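Local coordinates for protein endoglycosidase (Bacteroides thetaiotaomicron, PDB 6Q64) that probably hydrolyses O-glycosidic bonds within complex N-glycans, as a gut bacterial endoglycosidase of glycoside hydrolase family 18, at residues G78-K83 with D112-D117; K212-I217 with L239-T244; R229-D234 with K246-Y251. The protein carries 1 engineered substitution. All blocks are in the same frame, centred on the assembly; numbering follows the deposited sequence.

Interaction 1 of 3, residues G78-K83 with D112-D117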
ATOM      1  N   GLY A  78       2.797   8.212  -7.410  1.00 88.74           N
ATOM      2  CA  GLY A  78       2.268   8.821  -8.649  1.00 94.47           C
ATOM      3  C   GLY A  78       3.374   9.214  -9.621  1.00 96.35           C
ATOM      4  O   GLY A  78       4.502   9.422  -9.151  1.00 93.34           O
ATOM      5  N   ASN A  79       3.038   9.321 -10.917  1.00103.70           N
ATOM      6  CA  ASN A  79       3.907   9.748 -12.053  1.00107.61           C
ATOM      7  C   ASN A  79       5.019   8.716 -12.226  1.00103.64           C
ATOM      8  O   ASN A  79       6.201   9.115 -12.338  1.00105.13           O
ATOM      9  CB  ASN A  79       4.531  11.144 -11.874  1.00119.50           C
ATOM     10  CG  ASN A  79       3.554  12.238 -11.476  1.00124.62           C
ATOM     11  OD1 ASN A  79       3.318  12.500 -10.283  1.00114.13           O
ATOM     12  ND2 ASN A  79       3.012  12.914 -12.479  1.00127.08           N
ATOM     13  N   TRP A  80       4.674   7.433 -12.200  1.00 99.42           N
ATOM     14  CA  TRP A  80       5.687   6.360 -12.342  1.00 96.50           C
ATOM     15  C   TRP A  80       5.987   6.110 -13.826  1.00101.10           C
ATOM     16  O   TRP A  80       5.135   5.494 -14.496  1.00101.38           O
ATOM     17  CB  TRP A  80       5.233   5.086 -11.645  1.00 90.69           C
ATOM     18  CG  TRP A  80       6.150   3.951 -11.965  1.00 90.44           C
ATOM     19  CD1 TRP A  80       7.513   3.974 -11.944  1.00 88.46           C
ATOM     20  CD2 TRP A  80       5.782   2.638 -12.420  1.00 92.06           C
ATOM     21  NE1 TRP A  80       8.020   2.761 -12.312  1.00 86.90           N
ATOM     22  CE2 TRP A  80       6.983   1.916 -12.600  1.00 88.48           C
ATOM     23  CE3 TRP A  80       4.560   1.997 -12.667  1.00 92.26           C
ATOM     24  CZ2 TRP A  80       6.997   0.584 -13.009  1.00 88.48           C
ATOM     25  CZ3 TRP A  80       4.572   0.677 -13.061  1.00 92.10           C
ATOM     26  CH2 TRP A  80       5.777  -0.016 -13.229  1.00 92.74           C
ATOM     27  N   THR A  81       7.169   6.518 -14.314  1.00102.99           N
ATOM     28  CA  THR A  81       7.539   6.434 -15.755  1.00107.47           C
ATOM     29  C   THR A  81       8.781   5.567 -15.989  1.00105.65           C
ATOM     30  O   THR A  81       8.830   4.919 -17.048  1.00115.33           O
ATOM     31  CB  THR A  81       7.742   7.818 -16.388  1.00113.22           C
ATOM     32  OG1 THR A  81       9.056   8.290 -16.067  1.00114.29           O
ATOM     33  CG2 THR A  81       6.671   8.811 -15.986  1.00113.11           C
ATOM     34  N   GLY A  82       9.754   5.574 -15.083  1.00101.13           N
ATOM     35  CA  GLY A  82      11.050   4.892 -15.285  1.00101.20           C
ATOM     36  C   GLY A  82      11.842   5.442 -16.470  1.00102.55           C
ATOM     37  O   GLY A  82      12.593   4.646 -17.066  1.00 95.79           O
ATOM     38  N   LYS A  83      11.718   6.744 -16.776  1.00108.51           N
ATOM     39  CA  LYS A  83      12.080   7.315 -18.103  1.00121.93           C
ATOM     40  C   LYS A  83      13.483   7.914 -18.090  1.00120.02           C
ATOM     41  O   LYS A  83      14.076   8.050 -19.181  1.00119.28           O
ATOM     42  CB  LYS A  83      11.070   8.364 -18.578  1.00136.08           C
ATOM     43  CG  LYS A  83       9.780   7.804 -19.176  1.00143.79           C
ATOM     44  CD  LYS A  83       9.965   6.713 -20.203  1.00145.67           C
ATOM     45  CE  LYS A  83      10.463   7.256 -21.515  1.00156.37           C
ATOM     46  NZ  LYS A  83       9.342   7.430 -22.467  1.00166.76           N
ATOM     47  N   ASP A 112       8.323  -0.588 -21.680  1.00120.00           N
ATOM     48  CA  ASP A 112       9.491  -1.499 -21.508  1.00118.63           C
ATOM     49  C   ASP A 112      10.389  -0.997 -20.352  1.00111.77           C
ATOM     50  O   ASP A 112      11.062  -1.849 -19.659  1.00103.58           O
ATOM     51  CB  ASP A 112      10.278  -1.591 -22.826  1.00122.44           C
ATOM     52  CG  ASP A 112       9.522  -2.233 -23.979  1.00124.24           C
ATOM     53  OD1 ASP A 112       8.421  -2.827 -23.728  1.00124.34           O
ATOM     54  OD2 ASP A 112      10.036  -2.129 -25.114  1.00122.32           O
ATOM     55  N   GLU A 113      10.423   0.342 -20.183  1.00111.37           N
ATOM     56  CA  GLU A 113      11.229   1.072 -19.160  1.00113.51           C
ATOM     57  C   GLU A 113      10.534   0.963 -17.781  1.00108.61           C
ATOM     58  O   GLU A 113      11.235   0.938 -16.747  1.00107.04           O
ATOM     59  CB  GLU A 113      11.472   2.537 -19.576  1.00114.01           C
ATOM     60  CG  GLU A 113      12.072   2.725 -20.966  1.00122.42           C
ATOM     61  CD  GLU A 113      11.095   2.894 -22.128  1.00129.15           C
ATOM     62  OE1 GLU A 113      11.282   2.218 -23.158  1.00131.90           O
ATOM     63  OE2 GLU A 113      10.149   3.706 -22.007  1.00135.07           O
ATOM     64  N   GLN A 114       9.201   0.946 -17.751  1.00104.70           N
ATOM     65  CA  GLN A 114       8.406   0.581 -16.551  1.00 98.87           C
ATOM     66  C   GLN A 114       8.686  -0.884 -16.202  1.00 95.81           C
ATOM     67  O   GLN A 114       9.045  -1.157 -15.043  1.00 88.33           O
ATOM     68  CB  GLN A 114       6.907   0.796 -16.781  1.00 99.91           C
ATOM     69  CG  GLN A 114       6.409   2.139 -16.268  1.00 97.50           C
ATOM     70  CD  GLN A 114       5.138   2.600 -16.936  1.00 99.54           C
ATOM     71  OE1 GLN A 114       4.712   2.067 -17.968  1.00102.19           O
ATOM     72  NE2 GLN A 114       4.519   3.616 -16.340  1.00 99.80           N
ATOM     73  N   LYS A 115       8.534  -1.796 -17.163  1.00 98.72           N
ATOM     74  CA  LYS A 115       8.726  -3.250 -16.910  1.00101.36           C
ATOM     75  C   LYS A 115      10.095  -3.487 -16.250  1.00 99.10           C
ATOM     76  O   LYS A 115      10.132  -4.319 -15.305  1.00 94.22           O
ATOM     77  CB  LYS A 115       8.522  -4.043 -18.199  1.00107.96           C
ATOM     78  CG  LYS A 115       7.081  -4.056 -18.703  1.00114.87           C
ATOM     79  CD  LYS A 115       6.854  -4.960 -19.910  1.00117.97           C
ATOM     80  CE  LYS A 115       6.014  -4.305 -20.978  1.00121.08           C
ATOM     81  NZ  LYS A 115       5.729  -5.261 -22.063  1.00125.61           N
ATOM     82  N   ALA A 116      11.150  -2.760 -16.684  1.00 99.38           N
ATOM     83  CA  ALA A 116      12.576  -2.961 -16.288  1.00 95.90           C
ATOM     84  C   ALA A 116      12.870  -2.398 -14.891  1.00 87.95           C
ATOM     85  O   ALA A 116      13.685  -3.017 -14.172  1.00 84.04           O
ATOM     86  CB  ALA A 116      13.498  -2.319 -17.290  1.00 98.50           C
ATOM     87  N   ASP A 117      12.317  -1.215 -14.600  1.00 85.41           N
ATOM     88  CA  ASP A 117      12.359  -0.513 -13.292  1.00 83.59           C
ATOM     89  C   ASP A 117      11.813  -1.490 -12.250  1.00 87.50           C
ATOM     90  O   ASP A 117      12.537  -1.871 -11.317  1.00 87.96           O
ATOM     91  CB  ASP A 117      11.531   0.782 -13.343  1.00 81.87           C
ATOM     92  CG  ASP A 117      11.677   1.673 -12.087  1.00 84.62           C
ATOM     93  OD1 ASP A 117      12.658   1.462 -11.340  1.00 82.16           O
ATOM     94  OD2 ASP A 117      10.794   2.564 -11.847  1.00 84.95           O
TER
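The indole of Trp80 meets helix 112-117 with one face and one edge. Over the face lies the CG methylene of Gln114, a CH-pi contact in which CG stands 3.6 Å from the centroid of the six-membered ring and only 9° off the ring normal. At the edge the carboxylate of Asp117 lies close to the ring plane, turned 44° against it, and Trp80 NE1 donates to Asp117 OD2 over 2.8 Å. That oxygen is met on its anti side, somewhat out of the carboxylate plane. With CG anti to the backbone N (chi1 171°), the Trp80 ring is carried across to the helix. Gln114 NE2 reaches back to Trp80 O at 2.7 Å, the acceptor lying nearly in the amide plane. Gly82, at positive phi, sits where a CB would run into Glu113 O. Farther out, Lys83 NZ and Glu113 OE2 form a long salt bridge of 3.8 Å. The Asp117 carboxylate also accepts from the backbone N of Leu91 and of Lys92, and Gln114 OE1 from that of Ser111. Leu91 and Lys92 thus position the carboxylate, while the NE1 bond and the CH-pi contact would hold the ring's rotation, tying the loop after strand 72-76 to helix 112-123.

Interaction 2 of 3, residues K212-I217 with L239-T244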
ATOM      1  N   LYS A 212     -20.861 -10.419  -1.132  1.00 89.01           N
ATOM      2  CA  LYS A 212     -20.399 -10.167  -2.533  1.00 91.83           C
ATOM      3  C   LYS A 212     -18.958  -9.694  -2.420  1.00 88.88           C
ATOM      4  O   LYS A 212     -18.048 -10.316  -2.984  1.00 88.69           O
ATOM      5  CB  LYS A 212     -21.338  -9.270  -3.362  1.00 94.44           C
ATOM      6  CG  LYS A 212     -21.833  -7.996  -2.700  1.00 94.54           C
ATOM      7  CD  LYS A 212     -23.106  -7.409  -3.285  1.00 96.61           C
ATOM      8  CE  LYS A 212     -23.640  -6.345  -2.342  1.00 95.54           C
ATOM      9  NZ  LYS A 212     -24.485  -5.380  -3.066  1.00101.62           N
HETATM   10  N   MSE A 213     -18.758  -8.708  -1.543  1.00 84.27           N
HETATM   11  CA  MSE A 213     -17.409  -8.317  -1.176  1.00 84.41           C
HETATM   12  C   MSE A 213     -16.617  -9.489  -0.581  1.00 80.81           C
HETATM   13  O   MSE A 213     -15.403  -9.475  -0.601  1.00 83.01           O
HETATM   14  CB  MSE A 213     -17.448  -7.092  -0.256  1.00 84.49           C
HETATM   15  CG  MSE A 213     -16.220  -6.187  -0.409  1.00 96.67           C
HETATM   16 SE   MSE A 213     -15.773  -5.619  -2.267  1.00 96.66          SE
HETATM   17  CE  MSE A 213     -17.402  -4.589  -2.145  1.00103.37           C
ATOM     18  N   GLN A 214     -17.280 -10.526  -0.076  1.00 84.94           N
ATOM     19  CA  GLN A 214     -16.586 -11.634   0.554  1.00 84.35           C
ATOM     20  C   GLN A 214     -16.008 -12.556  -0.524  1.00 88.22           C
ATOM     21  O   GLN A 214     -14.849 -12.997  -0.375  1.00 87.51           O
ATOM     22  CB  GLN A 214     -17.536 -12.389   1.489  1.00 82.69           C
ATOM     23  CG  GLN A 214     -17.030 -13.751   1.958  1.00 78.87           C
ATOM     24  CD  GLN A 214     -15.939 -13.652   3.017  1.00 75.78           C
ATOM     25  OE1 GLN A 214     -15.881 -12.699   3.805  1.00 76.98           O
ATOM     26  NE2 GLN A 214     -15.083 -14.656   3.037  1.00 71.44           N
ATOM     27  N   VAL A 215     -16.773 -12.887  -1.558  1.00 96.32           N
ATOM     28  CA  VAL A 215     -16.270 -13.867  -2.574  1.00107.44           C
ATOM     29  C   VAL A 215     -15.367 -13.100  -3.560  1.00103.22           C
ATOM     30  O   VAL A 215     -14.510 -13.731  -4.238  1.00 97.60           O
ATOM     31  CB  VAL A 215     -17.397 -14.706  -3.222  1.00114.06           C
ATOM     32  CG1 VAL A 215     -18.395 -13.855  -3.980  1.00117.88           C
ATOM     33  CG2 VAL A 215     -16.846 -15.829  -4.100  1.00116.73           C
ATOM     34  N   PHE A 216     -15.470 -11.770  -3.546  1.00 98.23           N
ATOM     35  CA  PHE A 216     -14.530 -10.867  -4.247  1.00 96.53           C
ATOM     36  C   PHE A 216     -13.123 -11.126  -3.704  1.00 92.17           C
ATOM     37  O   PHE A 216     -12.243 -11.688  -4.400  1.00 93.21           O
ATOM     38  CB  PHE A 216     -14.974  -9.416  -4.073  1.00 96.82           C
ATOM     39  CG  PHE A 216     -14.083  -8.450  -4.803  1.00101.83           C
ATOM     40  CD1 PHE A 216     -13.923  -8.551  -6.177  1.00103.44           C
ATOM     41  CD2 PHE A 216     -13.368  -7.473  -4.117  1.00103.29           C
ATOM     42  CE1 PHE A 216     -13.092  -7.675  -6.857  1.00103.61           C
ATOM     43  CE2 PHE A 216     -12.531  -6.602  -4.798  1.00 99.75           C
ATOM     44  CZ  PHE A 216     -12.401  -6.704  -6.169  1.00102.96           C
ATOM     45  N   ILE A 217     -12.951 -10.765  -2.440  1.00 87.16           N
ATOM     46  CA  ILE A 217     -11.698 -10.944  -1.656  1.00 82.68           C
ATOM     47  C   ILE A 217     -11.306 -12.418  -1.644  1.00 82.69           C
ATOM     48  O   ILE A 217     -10.122 -12.697  -1.699  1.00 84.69           O
ATOM     49  CB  ILE A 217     -11.923 -10.428  -0.230  1.00 78.80           C
ATOM     50  CG1 ILE A 217     -12.136  -8.917  -0.214  1.00 78.06           C
ATOM     51  CG2 ILE A 217     -10.798 -10.856   0.685  1.00 76.27           C
ATOM     52  CD1 ILE A 217     -12.650  -8.422   1.099  1.00 78.30           C
ATOM     53  N   LEU A 239     -14.061  -2.761   8.269  1.00 78.16           N
ATOM     54  CA  LEU A 239     -15.277  -3.509   7.867  1.00 76.28           C
ATOM     55  C   LEU A 239     -14.937  -4.966   7.553  1.00 76.53           C
ATOM     56  O   LEU A 239     -15.860  -5.742   7.263  1.00 81.11           O
ATOM     57  CB  LEU A 239     -15.864  -2.833   6.629  1.00 74.71           C
ATOM     58  CG  LEU A 239     -16.344  -1.410   6.885  1.00 75.72           C
ATOM     59  CD1 LEU A 239     -16.777  -0.722   5.597  1.00 77.82           C
ATOM     60  CD2 LEU A 239     -17.477  -1.443   7.880  1.00 76.60           C
ATOM     61  N   LEU A 240     -13.672  -5.342   7.547  1.00 70.24           N
ATOM     62  CA  LEU A 240     -13.345  -6.773   7.377  1.00 74.13           C
ATOM     63  C   LEU A 240     -13.862  -7.559   8.607  1.00 73.95           C
ATOM     64  O   LEU A 240     -13.637  -7.128   9.747  1.00 71.42           O
ATOM     65  CB  LEU A 240     -11.834  -6.945   7.144  1.00 72.86           C
ATOM     66  CG  LEU A 240     -11.315  -6.530   5.762  1.00 73.32           C
ATOM     67  CD1 LEU A 240      -9.797  -6.422   5.754  1.00 73.19           C
ATOM     68  CD2 LEU A 240     -11.744  -7.491   4.665  1.00 72.66           C
ATOM     69  N   SER A 241     -14.545  -8.686   8.384  1.00 73.50           N
ATOM     70  CA  SER A 241     -14.790  -9.697   9.441  1.00 71.87           C
ATOM     71  C   SER A 241     -13.450 -10.256   9.915  1.00 70.42           C
ATOM     72  O   SER A 241     -12.508 -10.215   9.158  1.00 70.72           O
ATOM     73  CB  SER A 241     -15.672 -10.792   8.959  1.00 74.02           C
ATOM     74  OG  SER A 241     -14.988 -11.634   8.039  1.00 75.01           O
ATOM     75  N   THR A 242     -13.393 -10.761  11.141  1.00 72.24           N
ATOM     76  CA  THR A 242     -12.204 -11.403  11.745  1.00 71.36           C
ATOM     77  C   THR A 242     -11.644 -12.393  10.713  1.00 73.75           C
ATOM     78  O   THR A 242     -10.444 -12.333  10.404  1.00 74.44           O
ATOM     79  CB  THR A 242     -12.561 -12.044  13.100  1.00 68.56           C
ATOM     80  OG1 THR A 242     -13.194 -11.143  14.008  1.00 65.55           O
ATOM     81  CG2 THR A 242     -11.359 -12.531  13.868  1.00 70.02           C
ATOM     82  N   GLU A 243     -12.485 -13.280  10.197  1.00 77.76           N
ATOM     83  CA  GLU A 243     -12.024 -14.408   9.351  1.00 78.20           C
ATOM     84  C   GLU A 243     -11.518 -13.855   8.031  1.00 75.81           C
ATOM     85  O   GLU A 243     -10.484 -14.339   7.556  1.00 76.93           O
ATOM     86  CB  GLU A 243     -13.134 -15.426   9.083  1.00 81.93           C
ATOM     87  CG  GLU A 243     -13.296 -16.437  10.193  1.00 87.89           C
ATOM     88  CD  GLU A 243     -11.980 -17.012  10.679  1.00 91.00           C
ATOM     89  OE1 GLU A 243     -11.274 -17.625   9.817  1.00 87.27           O
ATOM     90  OE2 GLU A 243     -11.651 -16.805  11.897  1.00 84.11           O
ATOM     91  N   THR A 244     -12.271 -12.930   7.445  1.00 74.81           N
ATOM     92  CA  THR A 244     -11.979 -12.353   6.110  1.00 78.33           C
ATOM     93  C   THR A 244     -10.670 -11.543   6.233  1.00 75.97           C
ATOM     94  O   THR A 244      -9.812 -11.620   5.340  1.00 78.84           O
ATOM     95  CB  THR A 244     -13.198 -11.580   5.580  1.00 80.79           C
ATOM     96  OG1 THR A 244     -14.406 -12.341   5.667  1.00 88.26           O
ATOM     97  CG2 THR A 244     -13.034 -11.191   4.135  1.00 81.78           C
TER
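Gln214 and Thr244 make the polar part of the contact between helix 212-217 and the turn 239-244. Thr244 OG1 donates to Gln214 OE1, but the modelled separation of 2.4 Å is very short, and at 2.4 Å resolution the exact length is doubtful. Gln214 leaves its helix with CG anti to the backbone N (chi1 166°) and then bends at chi2 (75°), which swings the amide across to the threonine. The threonine hydroxyl also meets Ile205 O, so it sits between two carbonyl acceptors that its single proton must serve in turn or share. Within the turn, Ser241 is the N-cap of the short helix 242-245, its OG accepting from Thr244 N at 3.1 Å with an N-H...O angle of 153°. Among apolar groups, Ile217 CD1 touches Leu240 CD2 at 3.8 Å, the two side chains crossing at a slant, while Ile217 CG2 approaches Thr244 CG2 at 4.1 Å, nearly at right angles. That threonine methyl lies between the isoleucine and the amide oxygen of Gln214. The chemistry implies a polar link, its amide held at the far side by the Glu218 carboxylate through NE2, that joins helix 211-224 to the turn following strand 230-235 of the barrel.

Interaction 3 of 3, residues R229-D234 with K246-Y251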
ATOM      1  N   ARG A 229       1.964 -13.273  -3.904  1.00 87.32           N
ATOM      2  CA  ARG A 229       1.494 -11.862  -4.034  1.00 85.38           C
ATOM      3  C   ARG A 229       0.651 -11.441  -2.825  1.00 81.48           C
ATOM      4  O   ARG A 229       0.249 -12.254  -2.005  1.00 79.45           O
ATOM      5  CB  ARG A 229       0.726 -11.684  -5.347  1.00 85.43           C
ATOM      6  CG  ARG A 229       1.637 -11.791  -6.550  1.00 90.24           C
ATOM      7  CD  ARG A 229       0.976 -11.518  -7.871  1.00 94.35           C
ATOM      8  NE  ARG A 229       1.297 -12.667  -8.714  1.00102.75           N
ATOM      9  CZ  ARG A 229       2.163 -12.687  -9.719  1.00103.43           C
ATOM     10  NH1 ARG A 229       2.826 -11.599 -10.073  1.00106.15           N
ATOM     11  NH2 ARG A 229       2.350 -13.812 -10.380  1.00105.29           N
HETATM   12  N   MSE A 230       0.335 -10.152  -2.794  1.00 79.18           N
HETATM   13  CA  MSE A 230      -0.230  -9.483  -1.651  1.00 83.73           C
HETATM   14  C   MSE A 230      -1.638  -9.011  -1.974  1.00 82.74           C
HETATM   15  O   MSE A 230      -1.904  -8.525  -3.073  1.00 77.01           O
HETATM   16  CB  MSE A 230       0.588  -8.227  -1.347  1.00 93.08           C
HETATM   17  CG  MSE A 230       1.733  -8.406  -0.359  1.00102.83           C
HETATM   18 SE   MSE A 230       2.584  -6.629  -0.228  1.00100.37          SE
HETATM   19  CE  MSE A 230       1.625  -5.709   1.181  1.00 89.42           C
ATOM     20  N   LEU A 231      -2.524  -9.101  -0.977  1.00 82.00           N
ATOM     21  CA  LEU A 231      -3.788  -8.391  -1.054  1.00 82.03           C
ATOM     22  C   LEU A 231      -3.869  -7.463   0.143  1.00 74.56           C
ATOM     23  O   LEU A 231      -3.412  -7.858   1.202  1.00 74.02           O
ATOM     24  CB  LEU A 231      -4.973  -9.365  -1.071  1.00 83.62           C
ATOM     25  CG  LEU A 231      -6.347  -8.689  -1.063  1.00 85.08           C
ATOM     26  CD1 LEU A 231      -6.511  -7.740  -2.237  1.00 86.30           C
ATOM     27  CD2 LEU A 231      -7.463  -9.720  -1.070  1.00 86.89           C
ATOM     28  N   VAL A 232      -4.491  -6.309  -0.038  1.00 70.56           N
ATOM     29  CA  VAL A 232      -4.347  -5.154   0.882  1.00 70.34           C
ATOM     30  C   VAL A 232      -5.578  -4.265   0.704  1.00 71.10           C
ATOM     31  O   VAL A 232      -6.155  -4.192  -0.388  1.00 72.57           O
ATOM     32  CB  VAL A 232      -3.011  -4.455   0.544  1.00 73.09           C
ATOM     33  CG1 VAL A 232      -3.124  -2.943   0.354  1.00 72.25           C
ATOM     34  CG2 VAL A 232      -1.930  -4.824   1.545  1.00 70.01           C
HETATM   35  N   MSE A 233      -5.971  -3.572   1.770  1.00 66.07           N
HETATM   36  CA  MSE A 233      -7.221  -2.832   1.735  1.00 71.83           C
HETATM   37  C   MSE A 233      -7.018  -1.509   2.471  1.00 68.17           C
HETATM   38  O   MSE A 233      -6.410  -1.467   3.543  1.00 68.07           O
HETATM   39  CB  MSE A 233      -8.335  -3.709   2.332  1.00 76.88           C
HETATM   40  CG  MSE A 233      -9.532  -2.959   2.943  1.00 79.86           C
HETATM   41 SE   MSE A 233     -11.309  -3.853   2.745  1.00 82.83          SE
HETATM   42  CE  MSE A 233     -12.159  -2.507   3.821  1.00 79.66           C
ATOM     43  N   ASP A 234      -7.495  -0.412   1.889  1.00 64.81           N
ATOM     44  CA  ASP A 234      -7.224   0.868   2.511  1.00 66.42           C
ATOM     45  C   ASP A 234      -8.517   1.660   2.612  1.00 66.58           C
ATOM     46  O   ASP A 234      -9.462   1.415   1.826  1.00 67.17           O
ATOM     47  CB  ASP A 234      -6.148   1.652   1.747  1.00 71.20           C
ATOM     48  CG  ASP A 234      -6.672   2.365   0.514  1.00 76.64           C
ATOM     49  OD1 ASP A 234      -7.215   3.507   0.670  1.00 78.19           O
ATOM     50  OD2 ASP A 234      -6.579   1.757  -0.584  1.00 78.59           O
ATOM     51  N   LYS A 246      -8.099 -12.350   7.708  1.00 70.54           N
ATOM     52  CA  LYS A 246      -6.922 -13.245   7.553  1.00 72.74           C
ATOM     53  C   LYS A 246      -6.523 -13.325   6.078  1.00 72.70           C
ATOM     54  O   LYS A 246      -5.412 -13.742   5.799  1.00 77.95           O
ATOM     55  CB  LYS A 246      -7.204 -14.632   8.129  1.00 77.37           C
ATOM     56  CG  LYS A 246      -7.382 -14.631   9.640  1.00 84.41           C
ATOM     57  CD  LYS A 246      -7.716 -15.983  10.241  1.00 89.64           C
ATOM     58  CE  LYS A 246      -7.725 -15.960  11.756  1.00 90.60           C
ATOM     59  NZ  LYS A 246      -8.854 -16.748  12.283  1.00 92.90           N
ATOM     60  N   LEU A 247      -7.391 -12.917   5.162  1.00 73.72           N
ATOM     61  CA  LEU A 247      -7.128 -13.043   3.708  1.00 74.94           C
ATOM     62  C   LEU A 247      -6.482 -11.761   3.156  1.00 73.94           C
ATOM     63  O   LEU A 247      -6.112 -11.756   1.939  1.00 74.73           O
ATOM     64  CB  LEU A 247      -8.455 -13.321   3.004  1.00 73.38           C
ATOM     65  CG  LEU A 247      -9.066 -14.700   3.206  1.00 70.52           C
ATOM     66  CD1 LEU A 247     -10.250 -14.838   2.268  1.00 70.88           C
ATOM     67  CD2 LEU A 247      -8.060 -15.823   2.979  1.00 70.10           C
ATOM     68  N   VAL A 248      -6.330 -10.753   4.013  1.00 68.39           N
ATOM     69  CA  VAL A 248      -5.792  -9.413   3.676  1.00 68.11           C
ATOM     70  C   VAL A 248      -4.523  -9.115   4.480  1.00 71.59           C
ATOM     71  O   VAL A 248      -4.559  -9.137   5.716  1.00 73.32           O
ATOM     72  CB  VAL A 248      -6.881  -8.383   3.947  1.00 68.94           C
ATOM     73  CG1 VAL A 248      -6.342  -6.976   3.885  1.00 70.27           C
ATOM     74  CG2 VAL A 248      -8.015  -8.586   2.972  1.00 71.80           C
ATOM     75  N   ASP A 249      -3.443  -8.771   3.785  1.00 71.77           N
ATOM     76  CA  ASP A 249      -2.084  -8.782   4.357  1.00 65.63           C
ATOM     77  C   ASP A 249      -1.866  -7.495   5.157  1.00 62.55           C
ATOM     78  O   ASP A 249      -1.049  -7.544   6.115  1.00 62.67           O
ATOM     79  CB  ASP A 249      -1.077  -9.047   3.240  1.00 70.78           C
ATOM     80  CG  ASP A 249      -1.276 -10.396   2.574  1.00 74.52           C
ATOM     81  OD1 ASP A 249      -1.213 -11.407   3.295  1.00 75.00           O
ATOM     82  OD2 ASP A 249      -1.519 -10.419   1.346  1.00 78.80           O
ATOM     83  N   HIS A 250      -2.537  -6.387   4.822  1.00 57.45           N
ATOM     84  CA  HIS A 250      -2.397  -5.120   5.602  1.00 57.85           C
ATOM     85  C   HIS A 250      -3.692  -4.319   5.582  1.00 60.28           C
ATOM     86  O   HIS A 250      -4.405  -4.331   4.559  1.00 61.62           O
ATOM     87  CB  HIS A 250      -1.320  -4.165   5.061  1.00 60.90           C
ATOM     88  CG  HIS A 250       0.067  -4.622   5.325  1.00 60.38           C
ATOM     89  ND1 HIS A 250       0.770  -5.344   4.403  1.00 64.11           N
ATOM     90  CD2 HIS A 250       0.853  -4.524   6.415  1.00 60.27           C
ATOM     91  CE1 HIS A 250       1.953  -5.674   4.905  1.00 65.22           C
ATOM     92  NE2 HIS A 250       2.022  -5.193   6.142  1.00 62.64           N
ATOM     93  N   TYR A 251      -3.928  -3.620   6.684  1.00 60.54           N
ATOM     94  CA  TYR A 251      -5.064  -2.701   6.893  1.00 63.23           C
ATOM     95  C   TYR A 251      -4.478  -1.298   6.792  1.00 63.58           C
ATOM     96  O   TYR A 251      -3.650  -0.945   7.653  1.00 65.45           O
ATOM     97  CB  TYR A 251      -5.724  -3.001   8.243  1.00 63.39           C
ATOM     98  CG  TYR A 251      -5.828  -4.469   8.604  1.00 63.57           C
ATOM     99  CD1 TYR A 251      -6.300  -5.396   7.700  1.00 69.32           C
ATOM    100  CD2 TYR A 251      -5.446  -4.943   9.837  1.00 63.10           C
ATOM    101  CE1 TYR A 251      -6.356  -6.746   8.002  1.00 70.66           C
ATOM    102  CE2 TYR A 251      -5.497  -6.289  10.154  1.00 65.47           C
ATOM    103  CZ  TYR A 251      -5.971  -7.199   9.242  1.00 65.33           C
ATOM    104  OH  TYR A 251      -6.058  -8.529   9.532  1.00 65.04           O
TER
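Asp249 reaches strand 230-235 with its backbone and its side chain together. Its N donates to Leu231 O at 2.7 Å, while its carboxylate, with CG beside the backbone N (chi1 -62°), turns back so that the anti lone pair of OD2 takes Leu231 N at 2.9 Å. Both bonds are nearly straight, with N-H...O angles of 168° and 165°. Leu231 is thus gripped at N and O by one residue, the carboxylate acting in the manner of a backbone carbonyl; OD1 forms a salt bridge with Arg225. With an alanine here, Leu231 N is likely to lose its acceptor and Arg225 its charged mate. Regular parallel pairing begins farther on, where Met233 N donates to His250 O at 3.3 Å and Met233 bridges Tyr251. The imidazole of His250 is approached at its edge: Val232 CG2 lies in the ring plane and 3.6 Å from His250 CB, while selenomethionine Met230, bent at chi3, brings CE to 3.4 Å from His250 ND1. Val248 CG1 packs on Met233 CB at 4.1 Å. Here strands 230-235 and 251-254 come together as neighbours in the parallel sheet of the TIM barrel. Leu231 and Leu247 pack outward on helix 211-224, whereas Met230 and Val232 touch strand 128-135 and the His250 ring meets that of Phe100.

How the interactions relate
Interactions 2 and 3 belong to one part of the barrel, their centres 11 Å apart and their segments alternating along the chain. Helix 211-224, strand 230-235 and helix 242-245 follow one another, and the two contacts touch: Ile217 packs on Leu231 and Leu247, Leu240 on Val248 and Met233. Both are buried, yet interaction 3 joins a strand to the approach of its neighbour through two backbone bonds and one carboxylate bond, while interaction 2 lies about 18 Å from the chain centre and relies on side chains. Interaction 1 stands apart, 33 Å between centres from interaction 2 and on the opposite side of the chain's centre. Partly buried, it holds a tryptophan by a methylene and two hydrogen bonds, with a long charge pair at its outer side.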